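PDB 6L4U: fucoxanthin chlorophyll a/c-binding protein Lhcq11 from Chaetoceros gracilis, which probably harvests light for photosynthesis by holding chlorophylls a and c1 together with carotenoids, including a fucoxanthin-type pigment, around a bundle of membrane helices. Local coordinates for residues W94-H97 / S98-K101; A108-V111 / G112-V116; E166-H169 / T170-E174. All blocks are in the same frame, centred on the assembly; numbering follows the deposited sequence.

Overall arrangement
Along the chain the three contacts follow one another in series; none nests within or crosses another, and each is local, between residues three to five apart, so none closes a long loop. Interaction 1 (94-101) and interaction 2 (108-116) share helix 89-115, the second at its C-terminal end, with centres about 22 Å apart. Interaction 3 (166-174) lies where helix 148-171 ends, its centre about 31 Å from that of interaction 2 and on the opposite side of the chain's centre. Interactions 1 and 3 touch where His-97 CE1 packs 3.6 Å from His-169 NE2, joining the two helices. Interaction 1 also reaches helix 208-230 through the salt bridge of Glu-99 to Arg-219 on that helix, and interaction 2 does so through Phe-110.

Interaction 1. Residues W94-H97 / S98-K101. With CLA (chlorophyll a), chain B.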
loop_
_atom_site.group_PDB
_atom_site.type_symbol
_atom_site.label_atom_id
_atom_site.label_comp_id
_atom_site.label_asym_id
_atom_site.label_seq_id
_atom_site.Cartn_x
_atom_site.Cartn_y
_atom_site.Cartn_z
ATOM N N TRP Y 94 28.708 11.253 61.392
ATOM C CA TRP Y 94 28.334 9.903 60.993
ATOM C C TRP Y 94 29.400 8.895 61.396
ATOM O O TRP Y 94 29.079 7.739 61.690
ATOM C CB TRP Y 94 28.092 9.846 59.486
ATOM C CG TRP Y 94 27.664 8.502 59.014
ATOM C CD1 TRP Y 94 28.444 7.550 58.432
ATOM C CD2 TRP Y 94 26.352 7.946 59.101
ATOM N NE1 TRP Y 94 27.698 6.437 58.144
ATOM C CE2 TRP Y 94 26.407 6.655 58.545
ATOM C CE3 TRP Y 94 25.132 8.415 59.593
ATOM C CZ2 TRP Y 94 25.291 5.829 58.466
ATOM C CZ3 TRP Y 94 24.028 7.598 59.514
ATOM C CH2 TRP Y 94 24.115 6.317 58.960
ATOM N N TYR Y 95 30.665 9.317 61.425
ATOM C CA TYR Y 95 31.729 8.432 61.880
ATOM C C TYR Y 95 31.639 8.191 63.380
ATOM O O TYR Y 95 31.977 7.105 63.861
ATOM C CB TYR Y 95 33.097 9.016 61.522
ATOM C CG TYR Y 95 33.443 9.029 60.050
ATOM C CD1 TYR Y 95 32.719 8.282 59.131
ATOM C CD2 TYR Y 95 34.505 9.791 59.583
ATOM C CE1 TYR Y 95 33.039 8.302 57.792
ATOM C CE2 TYR Y 95 34.833 9.814 58.246
ATOM C CZ TYR Y 95 34.098 9.068 57.355
ATOM O OH TYR Y 95 34.421 9.089 56.020
ATOM N N ARG Y 96 31.186 9.189 64.141
ATOM C CA ARG Y 96 31.098 9.022 65.588
ATOM C C ARG Y 96 29.868 8.214 65.975
ATOM O O ARG Y 96 29.932 7.382 66.889
ATOM C CB ARG Y 96 31.091 10.386 66.276
ATOM C CG ARG Y 96 31.018 10.338 67.797
ATOM C CD ARG Y 96 32.077 9.422 68.399
ATOM N NE ARG Y 96 33.386 10.058 68.464
ATOM C CZ ARG Y 96 34.535 9.400 68.371
ATOM N NH1 ARG Y 96 34.536 8.083 68.210
ATOM N NH2 ARG Y 96 35.682 10.058 68.440
ATOM N N HIS Y 97 28.739 8.448 65.297
ATOM C CA HIS Y 97 27.525 7.698 65.599
ATOM C C HIS Y 97 27.668 6.231 65.234
ATOM O O HIS Y 97 27.139 5.364 65.938
ATOM C CB HIS Y 97 26.326 8.300 64.867
ATOM C CG HIS Y 97 25.005 7.782 65.346
ATOM N ND1 HIS Y 97 24.172 8.516 66.163
ATOM C CD2 HIS Y 97 24.377 6.602 65.134
ATOM C CE1 HIS Y 97 23.089 7.810 66.432
ATOM N NE2 HIS Y 97 23.187 6.646 65.817
ATOM N N SER Y 98 28.379 5.931 64.153
ATOM C CA SER Y 98 28.528 4.541 63.763
ATOM C C SER Y 98 29.596 3.816 64.566
ATOM O O SER Y 98 29.594 2.584 64.576
ATOM C CB SER Y 98 28.846 4.431 62.276
ATOM O OG SER Y 98 28.917 3.069 61.908
ATOM N N GLU Y 99 30.510 4.537 65.225
ATOM C CA GLU Y 99 31.450 3.858 66.113
ATOM C C GLU Y 99 30.744 3.346 67.360
ATOM O O GLU Y 99 30.947 2.196 67.766
ATOM C CB GLU Y 99 32.617 4.773 66.503
ATOM C CG GLU Y 99 33.586 4.087 67.475
ATOM C CD GLU Y 99 34.995 4.662 67.512
ATOM O OE1 GLU Y 99 35.272 5.704 66.897
ATOM O OE2 GLU Y 99 35.852 4.048 68.169
ATOM N N VAL Y 100 29.894 4.176 67.970
ATOM C CA VAL Y 100 29.218 3.750 69.190
ATOM C C VAL Y 100 28.115 2.744 68.881
ATOM O O VAL Y 100 27.793 1.902 69.722
ATOM C CB VAL Y 100 28.689 4.965 69.982
ATOM C CG1 VAL Y 100 29.831 5.894 70.336
ATOM C CG2 VAL Y 100 27.621 5.719 69.213
ATOM N N LYS Y 101 27.541 2.778 67.676
ATOM C CA LYS Y 101 26.555 1.760 67.337
ATOM C C LYS Y 101 27.230 0.436 67.011
ATOM O O LYS Y 101 26.671 -0.632 67.281
ATOM C CB LYS Y 101 25.683 2.219 66.171
ATOM C CG LYS Y 101 24.405 1.414 66.034
ATOM C CD LYS Y 101 23.662 1.754 64.767
ATOM C CE LYS Y 101 22.327 2.394 65.079
ATOM N NZ LYS Y 101 21.416 2.349 63.908
HETATM MG MG CLA B . 37.373 4.668 66.015
HETATM C CHA CLA B . 39.022 7.682 66.347
HETATM C CHB CLA B . 35.230 6.161 63.845
HETATM C CHC CLA B . 36.151 1.597 65.353
HETATM C CHD CLA B . 40.173 3.091 67.882
HETATM N NA CLA B . 37.179 6.562 65.192
HETATM C C1A CLA B . 37.800 7.654 65.461
HETATM C C2A CLA B . 37.278 8.911 64.797
HETATM C C3A CLA B . 36.050 8.381 64.090
HETATM C C4A CLA B . 36.168 6.931 64.399
HETATM C CMA CLA B . 34.816 8.928 64.793
HETATM C CAA CLA B . 38.283 9.402 63.725
HETATM C CBA CLA B . 37.814 9.734 62.304
HETATM C CGA CLA B . 38.151 8.604 61.359
HETATM O O1A CLA B . 39.288 8.427 60.961
HETATM O O2A CLA B . 37.091 7.708 60.936
HETATM N NB CLA B . 35.909 3.988 64.767
HETATM C C1B CLA B . 35.092 4.708 64.002
HETATM C C2B CLA B . 34.035 3.924 63.309
HETATM C C3B CLA B . 34.323 2.552 63.769
HETATM C C4B CLA B . 35.506 2.719 64.656
HETATM C CMB CLA B . 32.949 4.370 62.375
HETATM C CAB CLA B . 33.603 1.305 63.413
HETATM C CBB CLA B . 34.213 0.316 62.789
HETATM N NC CLA B . 38.038 2.777 66.514
HETATM C C1C CLA B . 37.387 1.658 66.151
HETATM C C2C CLA B . 38.010 0.392 66.622
HETATM C C3C CLA B . 39.190 0.851 67.363
HETATM C C4C CLA B . 39.100 2.324 67.231
HETATM C CMC CLA B . 37.582 -1.031 66.415
HETATM C CAC CLA B . 40.226 0.020 68.080
HETATM C CBC CLA B . 41.322 -0.258 67.078
HETATM N ND CLA B . 39.170 5.132 66.856
HETATM C C1D CLA B . 40.180 4.531 67.680
HETATM C C2D CLA B . 41.172 5.451 68.278
HETATM C C3D CLA B . 40.669 6.732 67.729
HETATM C C4D CLA B . 39.561 6.455 66.946
HETATM C CMD CLA B . 42.368 5.335 69.177
HETATM C CAD CLA B . 40.910 8.187 67.676
HETATM O OBD CLA B . 41.846 8.810 68.293
HETATM C CBD CLA B . 39.855 8.808 66.857
HETATM C CGD CLA B . 38.997 9.541 67.837
HETATM O O1D CLA B . 37.973 9.039 68.264
HETATM O O2D CLA B . 39.387 10.849 68.322
HETATM C CED CLA B . 38.867 11.308 69.565
HETATM C C1 CLA B . 37.392 6.323 60.881
HETATM C C2 CLA B . 36.748 5.602 59.720
HETATM C C3 CLA B . 36.424 4.301 59.831
HETATM C C4 CLA B . 36.705 3.546 61.098
HETATM C C5 CLA B . 35.791 3.565 58.678
HETATM C C6 CLA B . 36.799 2.714 57.910
HETATM C C7 CLA B . 36.686 1.242 58.296
HETATM C C8 CLA B . 37.608 0.362 57.476
HETATM C C9 CLA B . 36.800 -0.466 56.484
HETATM C C10 CLA B . 38.422 -0.518 58.414
HETATM C C11 CLA B . 39.331 -1.462 57.642
HETATM C C12 CLA B . 39.496 -2.772 58.396
HETATM C C13 CLA B . 40.341 -2.571 59.646
HETATM C C14 CLA B . 41.810 -2.374 59.293
HETATM C C15 CLA B . 40.146 -3.766 60.566
HETATM C C16 CLA B . 40.705 -5.056 59.977
HETATM C C17 CLA B . 40.846 -6.132 61.048
HETATM C C18 CLA B . 39.502 -6.445 61.692
HETATM C C19 CLA B . 39.599 -6.384 63.212
HETATM C C20 CLA B . 38.976 -7.797 61.227
#
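Arg-96 and Glu-99, one helical turn apart, lie side by side and point the same way into a chlorophyll a. Here the packing is tight. Glu-99 OE1 binds the magnesium at 2.5 Å, and the same oxygen lies 2.8 Å from Arg-96 NH1, close to the plane of the guanidinium and at its edge. The two flat groups are turned 43° against each other. Beyond CB the arginine is bent at chi2 (52°) and chi3 (79°), which brings its guanidinium alongside the carboxylate; the glutamate runs extended to the metal. Arg-96 NH2 gives a very short, nearly straight hydrogen bond of 2.5 Å to O1D of the pigment, while the chlorophyll methyl CMA sits over one guanidinium face, toward its rim. Tyr-95 packs beside the same chlorophyll, its hydroxyl bonded to an aromatic side chain of a neighbouring protein chain. Glu-99 OE2 makes a salt bridge with Arg-219 of helix 208-230, so two arginines surround this carboxylate and would probably hold it negative.

The opposite flank is looser, though no side of this buried contact opens to solvent. Lys-101 CE comes no nearer than 4.4 Å to His-97 NE2, at the ring edge, and Lys-101 NZ instead bonds a chlorophyll c1. Backbone bonds run from Ser-98 N to Trp-94 O (3.1 Å) and, weakly, from Val-100 N to Arg-96 O (3.4 Å). A glutamate that ligates chlorophyll magnesium while paired with an arginine of a partner helix is a hallmark of the chlorophyll a/b-binding fold.

Interaction 2. Residues A108-V111 / G112-V116. With CLA (chlorophyll a), chain C.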
loop_
_atom_site.group_PDB
_atom_site.type_symbol
_atom_site.label_atom_id
_atom_site.label_comp_id
_atom_site.label_asym_id
_atom_site.label_seq_id
_atom_site.Cartn_x
_atom_site.Cartn_y
_atom_site.Cartn_z
ATOM N N ALA Y 108 27.333 -6.331 73.551
ATOM C CA ALA Y 108 26.318 -7.329 73.866
ATOM C C ALA Y 108 26.572 -8.642 73.138
ATOM O O ALA Y 108 26.306 -9.715 73.689
ATOM C CB ALA Y 108 24.931 -6.794 73.518
ATOM N N ALA Y 109 27.086 -8.579 71.908
ATOM C CA ALA Y 109 27.308 -9.792 71.130
ATOM C C ALA Y 109 28.533 -10.570 71.592
ATOM O O ALA Y 109 28.652 -11.753 71.260
ATOM C CB ALA Y 109 27.444 -9.452 69.646
ATOM N N PHE Y 110 29.446 -9.940 72.334
ATOM C CA PHE Y 110 30.620 -10.662 72.812
ATOM C C PHE Y 110 30.262 -11.629 73.933
ATOM O O PHE Y 110 30.655 -12.799 73.901
ATOM C CB PHE Y 110 31.701 -9.691 73.293
ATOM C CG PHE Y 110 32.828 -10.368 74.024
ATOM C CD1 PHE Y 110 32.956 -10.251 75.403
ATOM C CD2 PHE Y 110 33.747 -11.141 73.333
ATOM C CE1 PHE Y 110 33.981 -10.893 76.074
ATOM C CE2 PHE Y 110 34.777 -11.779 73.996
ATOM C CZ PHE Y 110 34.895 -11.654 75.368
ATOM N N VAL Y 111 29.526 -11.150 74.941
ATOM C CA VAL Y 111 29.248 -11.978 76.109
ATOM C C VAL Y 111 28.205 -13.040 75.793
ATOM O O VAL Y 111 28.135 -14.066 76.479
ATOM C CB VAL Y 111 28.828 -11.103 77.304
ATOM C CG1 VAL Y 111 29.953 -10.161 77.677
ATOM C CG2 VAL Y 111 27.574 -10.318 76.981
ATOM N N GLY Y 112 27.399 -12.832 74.750
ATOM C CA GLY Y 112 26.490 -13.868 74.294
ATOM C C GLY Y 112 27.188 -15.073 73.706
ATOM O O GLY Y 112 26.604 -16.159 73.672
ATOM N N TRP Y 113 28.425 -14.901 73.240
ATOM C CA TRP Y 113 29.245 -16.042 72.854
ATOM C C TRP Y 113 29.684 -16.836 74.077
ATOM O O TRP Y 113 29.893 -18.052 73.999
ATOM C CB TRP Y 113 30.458 -15.560 72.067
ATOM C CG TRP Y 113 30.301 -15.650 70.592
ATOM C CD1 TRP Y 113 29.648 -14.772 69.779
ATOM C CD2 TRP Y 113 30.817 -16.677 69.745
ATOM N NE1 TRP Y 113 29.724 -15.194 68.473
ATOM C CE2 TRP Y 113 30.439 -16.361 68.427
ATOM C CE3 TRP Y 113 31.563 -17.837 69.974
ATOM C CZ2 TRP Y 113 30.779 -17.163 67.343
ATOM C CZ3 TRP Y 113 31.902 -18.629 68.899
ATOM C CH2 TRP Y 113 31.511 -18.289 67.601
ATOM N N TRP Y 114 29.844 -16.160 75.216
ATOM C CA TRP Y 114 30.159 -16.850 76.460
ATOM C C TRP Y 114 28.915 -17.209 77.260
ATOM O O TRP Y 114 28.976 -18.117 78.095
ATOM C CB TRP Y 114 31.097 -15.998 77.321
ATOM C CG TRP Y 114 32.524 -16.008 76.859
ATOM C CD1 TRP Y 114 33.230 -14.949 76.372
ATOM C CD2 TRP Y 114 33.419 -17.129 76.842
ATOM N NE1 TRP Y 114 34.509 -15.338 76.052
ATOM C CE2 TRP Y 114 34.651 -16.671 76.331
ATOM C CE3 TRP Y 114 33.301 -18.474 77.210
ATOM C CZ2 TRP Y 114 35.753 -17.508 76.177
ATOM C CZ3 TRP Y 114 34.396 -19.304 77.056
ATOM C CH2 TRP Y 114 35.606 -18.818 76.544
ATOM N N ALA Y 115 27.792 -16.526 77.025
ATOM C CA ALA Y 115 26.562 -16.878 77.726
ATOM C C ALA Y 115 25.954 -18.163 77.182
ATOM O O ALA Y 115 25.154 -18.806 77.869
ATOM C CB ALA Y 115 25.551 -15.735 77.640
ATOM N N VAL Y 116 26.314 -18.549 75.961
ATOM C CA VAL Y 116 25.929 -19.844 75.412
ATOM C C VAL Y 116 27.108 -20.791 75.275
ATOM O O VAL Y 116 26.893 -21.988 75.018
ATOM C CB VAL Y 116 25.215 -19.695 74.052
ATOM C CG1 VAL Y 116 24.121 -18.644 74.141
ATOM C CG2 VAL Y 116 26.210 -19.362 72.954
HETATM MG MG CLA C . 21.982 -15.225 73.124
HETATM C CHA CLA C . 20.257 -18.215 73.155
HETATM C CHB CLA C . 21.295 -14.946 69.820
HETATM C CHC CLA C . 23.439 -12.186 73.226
HETATM C CHD CLA C . 22.074 -15.368 76.826
HETATM N NA CLA C . 20.921 -16.341 71.735
HETATM C C1A CLA C . 20.354 -17.488 71.840
HETATM C C2A CLA C . 19.815 -18.087 70.554
HETATM C C3A CLA C . 20.203 -17.038 69.530
HETATM C C4A CLA C . 20.850 -16.042 70.431
HETATM C CMA CLA C . 21.257 -17.603 68.586
HETATM C CAA CLA C . 18.284 -18.214 70.419
HETATM C CBA CLA C . 17.355 -17.570 71.454
HETATM C CGA CLA C . 17.390 -16.058 71.470
HETATM O O1A CLA C . 17.107 -15.409 70.477
HETATM O O2A CLA C . 17.777 -15.381 72.698
HETATM N NB CLA C . 22.323 -13.783 71.717
HETATM C C1B CLA C . 21.980 -13.802 70.430
HETATM C C2B CLA C . 22.341 -12.588 69.652
HETATM C C3B CLA C . 22.993 -11.757 70.689
HETATM C C4B CLA C . 22.917 -12.603 71.917
HETATM C CMB CLA C . 22.106 -12.277 68.199
HETATM C CAB CLA C . 23.576 -10.399 70.538
HETATM C CBB CLA C . 23.207 -9.383 71.298
HETATM N NC CLA C . 22.629 -14.062 74.699
HETATM C C1C CLA C . 23.148 -12.835 74.515
HETATM C C2C CLA C . 23.446 -12.086 75.759
HETATM C C3C CLA C . 23.041 -13.028 76.819
HETATM C C4C CLA C . 22.560 -14.207 76.049
HETATM C CMC CLA C . 24.015 -10.703 75.907
HETATM C CAC CLA C . 23.103 -12.831 78.314
HETATM C CBC CLA C . 21.767 -12.249 78.720
HETATM N ND CLA C . 21.300 -16.365 74.671
HETATM C C1D CLA C . 21.487 -16.490 76.091
HETATM C C2D CLA C . 21.052 -17.780 76.693
HETATM C C3D CLA C . 20.560 -18.472 75.470
HETATM C C4D CLA C . 20.744 -17.607 74.402
HETATM C CMD CLA C . 21.031 -18.393 78.068
HETATM C CAD CLA C . 19.947 -19.720 74.945
HETATM O OBD CLA C . 19.640 -20.754 75.644
HETATM C CBD CLA C . 19.759 -19.584 73.482
HETATM C CGD CLA C . 20.537 -20.658 72.775
HETATM O O1D CLA C . 20.009 -21.305 71.886
HETATM O O2D CLA C . 21.916 -20.947 73.116
HETATM C CED CLA C . 22.649 -21.869 72.311
HETATM C C1 CLA C . 17.160 -14.153 73.076
HETATM C C2 CLA C . 18.132 -12.996 73.015
HETATM C C3 CLA C . 18.900 -12.660 74.065
HETATM C C4 CLA C . 18.832 -13.431 75.350
HETATM C C5 CLA C . 19.844 -11.487 73.960
HETATM C C6 CLA C . 19.160 -10.182 74.351
HETATM C C7 CLA C . 20.163 -9.039 74.458
HETATM C C8 CLA C . 19.595 -7.827 75.194
HETATM C C9 CLA C . 18.241 -7.414 74.624
HETATM C C10 CLA C . 20.615 -6.693 75.116
HETATM C C11 CLA C . 20.087 -5.357 75.636
HETATM C C12 CLA C . 20.007 -5.312 77.160
HETATM C C13 CLA C . 20.067 -3.875 77.668
HETATM C C14 CLA C . 21.380 -3.605 78.391
HETATM C C15 CLA C . 18.880 -3.603 78.584
HETATM C C16 CLA C . 17.549 -3.835 77.882
HETATM C C17 CLA C . 16.511 -4.412 78.838
HETATM C C18 CLA C . 15.212 -4.747 78.112
HETATM C C19 CLA C . 14.204 -5.381 79.064
HETATM C C20 CLA C . 15.456 -5.645 76.903
#
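Gly-112, joined to Ala-108 by a weak backbone bond, lies so close to a chlorophyll a that a CB on it would collide with the macrocycle: its CA is 3.5 Å from the pigment's C1C. This is the C-terminal end of membrane helix 89-115 in the chlorophyll a/b-binding fold, and small residues make it a smooth bed for the ring. Ala-115 CB follows one turn on, 3.6 Å from CHD, and Val-111 CG2 meets the methyl CMC. Val-116 CG1 closes the row 3.3 Å from the ester oxygen O2D.

Away from that chlorophyll the surface is aromatic. Phe-110 and Trp-114, four residues apart, project the same way and form an offset edge-to-face pair: the five-membered ring of Trp-114 turns its edge to the Phe-110 face, centroids 5.3 Å apart and planes at 76°. Atoms CD1 and NE1 of the indole straddle Phe-110 CZ, each at 3.8 Å. The phenyl ring can meet the indole because its CG stands anti to the backbone N (chi1 170°), and it also packs on Val-225 and Leu-228 of helix 208-230. Trp-113 turns to another flank, with NE1 weakly hydrogen-bonded to the carotenoid diadinoxanthin; Ala-109 O lies near the plane of the Trp-113 ring, at its edge, 3.5 Å from CD1.

Interaction 3. Residues E166-H169 / T170-E174; sequences ELFH and TRRTE. With KC1 (Chlorophyll c1), chain D.
Thr-170 OG1 donates a 2.5 Å hydrogen bond to Glu-166 O, one turn back, approaching nearly along the C=O axis. The side chain of Glu-166 leaves in another direction, toward a chlorophyll c1, whose magnesium OE1 binds at 2.2 Å; how the oxygen sits over the ring is doubtful, since it crowds the pyrrole nitrogens. Thr-170 lines the same pigment, with OG1 3.3 Å from CBD, and Leu-167 CB packs on the methyl CMD. The threonine hydroxyl is placed for both jobs by its torsion, OG1 beside the backbone N (chi1 -44°), and is also hydrogen-bonded to His-177 ND1. A valine in its place would probably leave both Glu-166 O and His-177 ND1 without this hydroxyl partner and weaken the hold between the loop of His-177 and the helix end.

All this happens where helix 148-171, a membrane helix of the chlorophyll a/b-binding fold, runs out. Leu-167 O takes two donors there, Thr-170 N and Arg-171 N, a bifurcated grip at the final turn. Arg-171 reaches back along the helix, its NH2 3.4 Å from Leu-167 CG, which lies at the guanidinium edge.

Farther out, Arg-172 lays its guanidinium nearly flat on Phe-168, planes 12° apart and centres 4.5 Å apart, an off-centre cation-pi stack with NH1 over the ring rim. Past the helix, Thr-173 OG1 donates to His-169 O at 2.8 Å from above the carbonyl plane, while the imidazole of His-169 is held by Lys-186 through ND1 and meets Tyr-178 edge-to-face.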
loop_
_atom_site.group_PDB
_atom_site.type_symbol
_atom_site.label_atom_id
_atom_site.label_comp_id
_atom_site.label_asym_id
_atom_site.label_seq_id
_atom_site.Cartn_x
_atom_site.Cartn_y
_atom_site.Cartn_z
ATOM N N GLU Y 166 16.211 6.802 64.547
ATOM C CA GLU Y 166 16.357 7.968 63.687
ATOM C C GLU Y 166 15.104 8.830 63.652
ATOM O O GLU Y 166 15.206 10.032 63.387
ATOM C CB GLU Y 166 16.710 7.520 62.272
ATOM C CG GLU Y 166 18.053 6.835 62.145
ATOM C CD GLU Y 166 18.668 7.022 60.774
ATOM O OE1 GLU Y 166 17.939 7.414 59.839
ATOM O OE2 GLU Y 166 19.882 6.779 60.633
ATOM N N LEU Y 167 13.932 8.246 63.911
ATOM C CA LEU Y 167 12.700 9.026 63.953
ATOM C C LEU Y 167 12.654 9.920 65.188
ATOM O O LEU Y 167 12.385 11.120 65.079
ATOM C CB LEU Y 167 11.488 8.093 63.911
ATOM C CG LEU Y 167 10.130 8.720 63.583
ATOM C CD1 LEU Y 167 9.341 7.814 62.661
ATOM C CD2 LEU Y 167 9.330 8.994 64.844
ATOM N N PHE Y 168 12.908 9.352 66.370
ATOM C CA PHE Y 168 12.927 10.162 67.583
ATOM C C PHE Y 168 14.170 11.036 67.654
ATOM O O PHE Y 168 14.186 12.006 68.419
ATOM C CB PHE Y 168 12.853 9.286 68.836
ATOM C CG PHE Y 168 11.624 8.426 68.919
ATOM C CD1 PHE Y 168 10.430 8.826 68.347
ATOM C CD2 PHE Y 168 11.662 7.213 69.589
ATOM C CE1 PHE Y 168 9.314 8.026 68.429
ATOM C CE2 PHE Y 168 10.538 6.411 69.664
ATOM C CZ PHE Y 168 9.365 6.826 69.088
ATOM N N HIS Y 169 15.208 10.700 66.886
ATOM C CA HIS Y 169 16.330 11.612 66.695
ATOM C C HIS Y 169 15.888 12.888 65.992
ATOM O O HIS Y 169 16.444 13.961 66.234
ATOM C CB HIS Y 169 17.432 10.926 65.890
ATOM C CG HIS Y 169 18.515 10.323 66.728
ATOM N ND1 HIS Y 169 19.374 11.082 67.489
ATOM C CD2 HIS Y 169 18.884 9.035 66.918
ATOM C CE1 HIS Y 169 20.225 10.289 68.114
ATOM N NE2 HIS Y 169 19.946 9.040 67.788
ATOM N N THR Y 170 14.888 12.790 65.118
ATOM C CA THR Y 170 14.530 13.922 64.273
ATOM C C THR Y 170 13.458 14.800 64.907
ATOM O O THR Y 170 13.607 16.025 64.954
ATOM C CB THR Y 170 14.060 13.417 62.913
ATOM O OG1 THR Y 170 14.944 12.383 62.470
ATOM C CG2 THR Y 170 14.063 14.545 61.901
ATOM N N ARG Y 171 12.373 14.199 65.393
ATOM C CA ARG Y 171 11.217 14.972 65.826
ATOM C C ARG Y 171 11.220 15.285 67.315
ATOM O O ARG Y 171 10.700 16.330 67.719
ATOM C CB ARG Y 171 9.927 14.227 65.476
ATOM C CG ARG Y 171 9.677 14.096 63.990
ATOM C CD ARG Y 171 8.288 13.562 63.693
ATOM N NE ARG Y 171 8.040 13.548 62.257
ATOM C CZ ARG Y 171 8.201 12.478 61.488
ATOM N NH1 ARG Y 171 7.970 12.556 60.189
ATOM N NH2 ARG Y 171 8.593 11.330 62.018
ATOM N N ARG Y 172 11.793 14.411 68.141
ATOM C CA ARG Y 172 11.724 14.547 69.590
ATOM C C ARG Y 172 13.046 15.003 70.197
ATOM O O ARG Y 172 13.366 14.630 71.329
ATOM C CB ARG Y 172 11.277 13.227 70.214
ATOM C CG ARG Y 172 9.863 12.828 69.844
ATOM C CD ARG Y 172 9.482 11.526 70.510
ATOM N NE ARG Y 172 8.039 11.320 70.532
ATOM C CZ ARG Y 172 7.451 10.254 71.063
ATOM N NH1 ARG Y 172 8.183 9.297 71.612
ATOM N NH2 ARG Y 172 6.130 10.149 71.045
ATOM N N THR Y 173 13.815 15.803 69.468
ATOM C CA THR Y 173 15.109 16.293 69.916
ATOM C C THR Y 173 15.105 17.816 69.898
ATOM O O THR Y 173 14.548 18.431 68.983
ATOM C CB THR Y 173 16.231 15.749 69.017
ATOM O OG1 THR Y 173 16.139 14.320 68.947
ATOM C CG2 THR Y 173 17.600 16.129 69.546
ATOM N N GLU Y 174 15.719 18.421 70.925
ATOM C CA GLU Y 174 15.845 19.875 70.981
ATOM C C GLU Y 174 16.741 20.416 69.869
ATOM O O GLU Y 174 16.568 21.563 69.443
ATOM C CB GLU Y 174 16.366 20.301 72.359
ATOM C CG GLU Y 174 17.824 19.942 72.671
ATOM C CD GLU Y 174 18.002 18.550 73.263
ATOM O OE1 GLU Y 174 17.063 17.729 73.181
ATOM O OE2 GLU Y 174 19.090 18.278 73.811
HETATM N NB KC1 D . 19.557 7.797 56.949
HETATM N ND KC1 D . 15.974 7.947 58.847
HETATM C C1A KC1 D . 17.069 10.910 58.283
HETATM C C1B KC1 D . 20.455 8.768 56.805
HETATM C C1C KC1 D . 18.231 5.053 57.331
HETATM C C1D KC1 D . 14.977 7.028 59.315
HETATM C C2A KC1 D . 17.485 12.349 58.006
HETATM C C2B KC1 D . 21.802 8.328 56.359
HETATM C C2C KC1 D . 17.617 3.716 57.109
HETATM C C2D KC1 D . 13.747 7.636 59.869
HETATM C C3A KC1 D . 18.867 12.162 57.407
HETATM C C3B KC1 D . 21.618 6.863 56.289
HETATM C C3C KC1 D . 16.351 3.809 57.853
HETATM C C3D KC1 D . 14.076 9.076 59.682
HETATM C C4A KC1 D . 18.956 10.674 57.454
HETATM C C4B KC1 D . 20.191 6.661 56.660
HETATM C C4C KC1 D . 16.403 5.182 58.411
HETATM C C4D KC1 D . 15.339 9.150 59.114
HETATM C CAA KC1 D . 17.668 13.307 59.179
HETATM C CAB KC1 D . 22.604 5.831 55.903
HETATM C CAC KC1 D . 15.271 2.770 58.020
HETATM C CAD KC1 D . 13.597 10.466 59.882
HETATM C CBA KC1 D . 16.651 14.445 59.194
HETATM C CBB KC1 D . 22.455 5.162 54.776
HETATM C CBC KC1 D . 14.364 2.916 56.816
HETATM C CBD KC1 D . 14.613 11.398 59.366
HETATM C CED KC1 D . 12.637 13.959 57.264
HETATM C CGA KC1 D . 16.887 15.472 58.113
HETATM C CGD KC1 D . 13.988 12.086 58.190
HETATM C CHA KC1 D . 15.738 10.550 58.891
HETATM C CHB KC1 D . 20.092 10.174 56.975
HETATM C CHC KC1 D . 19.545 5.341 56.725
HETATM C CHD KC1 D . 15.245 5.595 59.228
HETATM C CMA KC1 D . 18.890 12.607 55.948
HETATM C CMB KC1 D . 23.037 9.136 56.083
HETATM C CMC KC1 D . 18.135 2.544 56.318
HETATM C CMD KC1 D . 12.464 7.127 60.461
HETATM N NA KC1 D . 17.911 10.001 57.938
HETATM N NC KC1 D . 17.502 5.911 58.076
HETATM O O1A KC1 D . 16.009 16.269 57.833
HETATM O O1D KC1 D . 14.062 11.600 57.075
HETATM O O2A KC1 D . 18.148 15.539 57.396
HETATM O O2D KC1 D . 13.296 13.350 58.370
HETATM O OBD KC1 D . 12.472 10.820 60.384
HETATM MG MG KC1 D . 17.688 7.944 57.756
#